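Local coordinates for protein structure-specific endonuclease subunit SLX4 (PDB 6SEI) that probably serves as the regulatory subunit of the SLX1-SLX4 endonuclease, which cuts branched DNA close to junctions during repair and recombination, at residues Q15-S18 against L19-I23; P76-V79 against K80-C83. One frame throughout, in Å; residues are numbered along the deposited sequence.

Interaction 1 of 2, residues Q15-S18 against L19-I23; sequences QQVS and LFRYI
Leu19 N donates to Gln15 O at 2.8 Å, and three more i to i+4 bonds follow along the same helix. Phe20 N reaches Gln16 O at 3.2 Å. Arg21 N is bonded to Val17 O and Tyr22 N to Ser18 O. Ser18 O also receives a weak second bond from Arg21 N. These bonds make two regular turns of alpha helix.

The main side-chain contact is Gln16 with Phe20. The Gln16 amide lies stacked over the Phe20 ring, the two planes only 7° apart. Gln16 CG makes a CH-pi contact with the same ring, 4.2 Å from its centroid. The Gln16 chain starts with CG turned opposite its own N (chi1 -164°) and bends at chi2, which brings the amide over the phenyl group. Gln16 O lies over a ring face too, nearer the rim. With an alanine in place of Phe20, the Gln16 amide would probably lose the ring it stacks on, and a gap is likely to open beside Trp82.

On another side of the helix, Val17 CG1 sits over one face of the Arg21 guanidinium, 3.5 Å from Arg21 NH1. The Tyr22 ring comes down obliquely beside Ser18, with Tyr22 CD2 3.3 Å from Ser18 O.

All of this lies on helix 12-29, at the surface of the Slx4 C-terminal domain. The Phe20 and Gln16 side faces helix 76-85: both touch Lys81, and the Phe20 ring meets Trp82 edge-to-face. Farther round, Leu19 and Tyr22 pack on Tyr70, in the loop between helices 53-67 and 76-85.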
loop_
_atom_site.group_PDB
_atom_site.type_symbol
_atom_site.label_atom_id
_atom_site.label_comp_id
_atom_site.label_asym_id
_atom_site.label_seq_id
_atom_site.Cartn_x
_atom_site.Cartn_y
_atom_site.Cartn_z
ATOM N N GLN B 15 -17.260 -6.485 36.321
ATOM C CA GLN B 15 -17.939 -7.571 37.020
ATOM C C GLN B 15 -17.746 -8.899 36.301
ATOM O O GLN B 15 -17.699 -9.952 36.947
ATOM C CB GLN B 15 -19.427 -7.260 37.175
ATOM C CG GLN B 15 -19.843 -6.901 38.595
ATOM C CD GLN B 15 -18.876 -5.938 39.263
ATOM O OE1 GLN B 15 -18.653 -4.827 38.779
ATOM N NE2 GLN B 15 -18.299 -6.360 40.384
ATOM N N GLN B 16 -17.636 -8.870 34.970
ATOM C CA GLN B 16 -17.307 -10.082 34.230
ATOM C C GLN B 16 -15.863 -10.500 34.470
ATOM O O GLN B 16 -15.532 -11.685 34.353
ATOM C CB GLN B 16 -17.565 -9.873 32.739
ATOM C CG GLN B 16 -17.622 -11.156 31.932
ATOM C CD GLN B 16 -16.967 -11.018 30.574
ATOM O OE1 GLN B 16 -15.767 -10.766 30.476
ATOM N NE2 GLN B 16 -17.752 -11.189 29.517
ATOM N N VAL B 17 -14.991 -9.546 34.804
ATOM C CA VAL B 17 -13.625 -9.889 35.184
ATOM C C VAL B 17 -13.601 -10.496 36.582
ATOM O O VAL B 17 -12.881 -11.469 36.839
ATOM C CB VAL B 17 -12.718 -8.649 35.084
ATOM C CG1 VAL B 17 -11.418 -8.873 35.842
ATOM C CG2 VAL B 17 -12.435 -8.317 33.630
ATOM N N SER B 18 -14.393 -9.940 37.503
ATOM C CA SER B 18 -14.438 -10.478 38.859
ATOM C C SER B 18 -15.134 -11.832 38.895
ATOM O O SER B 18 -14.751 -12.712 39.675
ATOM C CB SER B 18 -15.134 -9.488 39.793
ATOM O OG SER B 18 -14.940 -9.852 41.150
ATOM N N LEU B 19 -16.164 -12.018 38.065
ATOM C CA LEU B 19 -16.806 -13.325 37.978
ATOM C C LEU B 19 -15.826 -14.384 37.493
ATOM O O LEU B 19 -15.807 -15.510 38.004
ATOM C CB LEU B 19 -18.017 -13.261 37.050
ATOM C CG LEU B 19 -18.678 -14.614 36.773
ATOM C CD1 LEU B 19 -19.432 -15.099 37.995
ATOM C CD2 LEU B 19 -19.597 -14.546 35.562
ATOM N N PHE B 20 -14.997 -14.036 36.508
ATOM C CA PHE B 20 -14.048 -14.998 35.963
ATOM C C PHE B 20 -12.956 -15.339 36.969
ATOM O O PHE B 20 -12.386 -16.434 36.914
ATOM C CB PHE B 20 -13.439 -14.455 34.668
ATOM C CG PHE B 20 -14.370 -14.512 33.481
ATOM C CD1 PHE B 20 -15.717 -14.807 33.642
ATOM C CD2 PHE B 20 -13.896 -14.270 32.203
ATOM C CE1 PHE B 20 -16.570 -14.856 32.552
ATOM C CE2 PHE B 20 -14.745 -14.319 31.109
ATOM C CZ PHE B 20 -16.083 -14.613 31.285
ATOM N N ARG B 21 -12.651 -14.422 37.891
ATOM C CA ARG B 21 -11.686 -14.725 38.943
ATOM C C ARG B 21 -12.248 -15.746 39.924
ATOM O O ARG B 21 -11.507 -16.590 40.442
ATOM C CB ARG B 21 -11.282 -13.446 39.678
ATOM C CG ARG B 21 -10.203 -12.636 38.979
ATOM C CD ARG B 21 -9.584 -11.613 39.923
ATOM N NE ARG B 21 -10.042 -10.253 39.647
ATOM C CZ ARG B 21 -9.299 -9.315 39.065
ATOM N NH1 ARG B 21 -9.798 -8.103 38.853
ATOM N NH2 ARG B 21 -8.056 -9.590 38.693
ATOM N N TYR B 22 -13.558 -15.684 40.188
ATOM C CA TYR B 22 -14.193 -16.677 41.048
ATOM C C TYR B 22 -14.227 -18.046 40.381
ATOM O O TYR B 22 -14.052 -19.070 41.049
ATOM C CB TYR B 22 -15.608 -16.234 41.414
ATOM C CG TYR B 22 -15.681 -15.228 42.539
ATOM C CD1 TYR B 22 -15.227 -15.546 43.812
ATOM C CD2 TYR B 22 -16.214 -13.965 42.330
ATOM C CE1 TYR B 22 -15.296 -14.627 44.844
ATOM C CE2 TYR B 22 -16.288 -13.040 43.353
ATOM C CZ TYR B 22 -15.829 -13.375 44.607
ATOM O OH TYR B 22 -15.903 -12.452 45.625
ATOM N N ILE B 23 -14.465 -18.088 39.067
ATOM C CA ILE B 23 -14.456 -19.363 38.360
ATOM C C ILE B 23 -13.051 -19.947 38.335
ATOM O O ILE B 23 -12.854 -21.146 38.572
ATOM C CB ILE B 23 -15.019 -19.200 36.936
ATOM C CG1 ILE B 23 -16.431 -18.622 36.971
ATOM C CG2 ILE B 23 -15.013 -20.533 36.205
ATOM C CD1 ILE B 23 -16.938 -18.215 35.612
#

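Interaction 2 of 2, residues P76-V79 against K80-C83; sequences PGDV and KKWC
Pro76 O accepts the N-H of Lys80 at 2.8 Å, the earliest of four consecutive i to i+4 bonds. Lys81 N to Gly77 O follows, also 2.8 Å and nearly straight, with 168° at the hydrogen. Trp82 N bonds to Asp78 O at 3.0 Å and Cys83 N to Val79 O at 3.1 Å. The backbone is regular alpha helix from Pro76 onward. Proline has no N-H to donate, so it suits the first turn.

The side chains touch each other little here; most lean on the backbone of the preceding turn. Lys81 CG packs 3.5 Å from Gly77 O. Asp78 OD1 comes no nearer than 4.3 Å to Lys81 CD, and Asp78 OD1 and Lys81 NZ are 4.9 Å apart, too far for a salt bridge. Their opposite charges may still attract weakly. Lys80 runs out extended, and its NZ is bonded to the backbone of the chain of another protein. Trp82 has CG opposite its own N (chi1 -179°), which carries the indole away from the previous turn. Cys83 SG lies at the indole edge, in its plane.

Helix 76-85 is held on several sides. Val79 packs on Leu56 and Leu60 of helix 53-67, and Cys83 touches Val88. Toward helix 12-29, Trp82 packs on Ile23 and its NE1 is bonded to Thr24 OG1. Lys80, Lys81 and Trp82 also meet the chain of another protein, so this helix joins the inside of the domain to a protein interface.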
loop_
_atom_site.group_PDB
_atom_site.type_symbol
_atom_site.label_atom_id
_atom_site.label_comp_id
_atom_site.label_asym_id
_atom_site.label_seq_id
_atom_site.Cartn_x
_atom_site.Cartn_y
_atom_site.Cartn_z
ATOM N N PRO B 76 -24.148 -21.192 31.572
ATOM C CA PRO B 76 -23.209 -21.919 30.699
ATOM C C PRO B 76 -22.523 -21.033 29.674
ATOM O O PRO B 76 -21.361 -21.288 29.331
ATOM C CB PRO B 76 -24.093 -22.987 30.031
ATOM C CG PRO B 76 -25.510 -22.590 30.329
ATOM C CD PRO B 76 -25.478 -21.823 31.606
ATOM N N GLY B 77 -23.198 -19.990 29.189
ATOM C CA GLY B 77 -22.546 -19.065 28.278
ATOM C C GLY B 77 -21.447 -18.266 28.949
ATOM O O GLY B 77 -20.412 -17.984 28.339
ATOM N N ASP B 78 -21.656 -17.888 30.212
ATOM C CA ASP B 78 -20.600 -17.229 30.970
ATOM C C ASP B 78 -19.410 -18.160 31.162
ATOM O O ASP B 78 -18.254 -17.737 31.053
ATOM C CB ASP B 78 -21.140 -16.756 32.318
ATOM C CG ASP B 78 -21.966 -15.488 32.203
ATOM O OD1 ASP B 78 -21.654 -14.647 31.330
ATOM O OD2 ASP B 78 -22.927 -15.334 32.987
ATOM N N VAL B 79 -19.677 -19.438 31.448
ATOM C CA VAL B 79 -18.614 -20.434 31.521
ATOM C C VAL B 79 -17.968 -20.626 30.156
ATOM O O VAL B 79 -16.767 -20.900 30.061
ATOM C CB VAL B 79 -19.176 -21.756 32.086
ATOM C CG1 VAL B 79 -18.121 -22.845 32.089
ATOM C CG2 VAL B 79 -19.714 -21.538 33.486
ATOM N N LYS B 80 -18.742 -20.471 29.079
ATOM C CA LYS B 80 -18.168 -20.563 27.739
ATOM C C LYS B 80 -17.261 -19.374 27.450
ATOM O O LYS B 80 -16.154 -19.539 26.926
ATOM C CB LYS B 80 -19.277 -20.661 26.689
ATOM C CG LYS B 80 -18.747 -20.892 25.284
ATOM C CD LYS B 80 -19.808 -20.675 24.218
ATOM C CE LYS B 80 -19.164 -20.538 22.843
ATOM N NZ LYS B 80 -20.041 -19.833 21.870
ATOM N N LYS B 81 -17.721 -18.162 27.777
ATOM C CA LYS B 81 -16.865 -16.983 27.667
ATOM C C LYS B 81 -15.556 -17.184 28.420
ATOM O O LYS B 81 -14.477 -16.870 27.906
ATOM C CB LYS B 81 -17.593 -15.751 28.204
ATOM C CG LYS B 81 -18.642 -15.163 27.279
ATOM C CD LYS B 81 -19.217 -13.885 27.885
ATOM C CE LYS B 81 -20.096 -13.136 26.893
ATOM N NZ LYS B 81 -20.543 -11.817 27.428
ATOM N N TRP B 82 -15.639 -17.717 29.643
ATOM C CA TRP B 82 -14.447 -17.905 30.467
ATOM C C TRP B 82 -13.456 -18.844 29.794
ATOM O O TRP B 82 -12.256 -18.556 29.731
ATOM C CB TRP B 82 -14.839 -18.442 31.845
ATOM C CG TRP B 82 -13.669 -18.642 32.771
ATOM C CD1 TRP B 82 -13.111 -17.709 33.602
ATOM C CD2 TRP B 82 -12.910 -19.847 32.955
ATOM N NE1 TRP B 82 -12.054 -18.261 34.290
ATOM C CE2 TRP B 82 -11.910 -19.569 33.911
ATOM C CE3 TRP B 82 -12.980 -21.131 32.405
ATOM C CZ2 TRP B 82 -10.992 -20.528 34.328
ATOM C CZ3 TRP B 82 -12.065 -22.082 32.820
ATOM C CH2 TRP B 82 -11.086 -21.776 33.774
ATOM N N CYS B 83 -13.944 -19.976 29.279
ATOM C CA CYS B 83 -13.059 -20.939 28.631
ATOM C C CYS B 83 -12.355 -20.318 27.434
ATOM O O CYS B 83 -11.139 -20.463 27.266
ATOM C CB CYS B 83 -13.851 -22.169 28.192
ATOM S SG CYS B 83 -14.413 -23.227 29.534
#

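Interactions 1 and 2 are both local contacts within one helix, and their helices pack together. Interaction 1 is a surface contact on helix 12-29; interaction 2 is partly buried on helix 76-85. Their centres are 11 Å apart. They touch where Phe20 CZ lies 3.6 Å from Lys81 CB and Gln16 NE2 lies 3.5 Å from Lys81 CD. The chemistry differs with place. Interaction 1 adds an amide-ring stack and an aliphatic-guanidinium contact to its backbone bonds. Interaction 2 is mainly backbone bonding, with its larger side chains reaching to neighbouring helices, Trp82 buried among them, and to the chain of another protein.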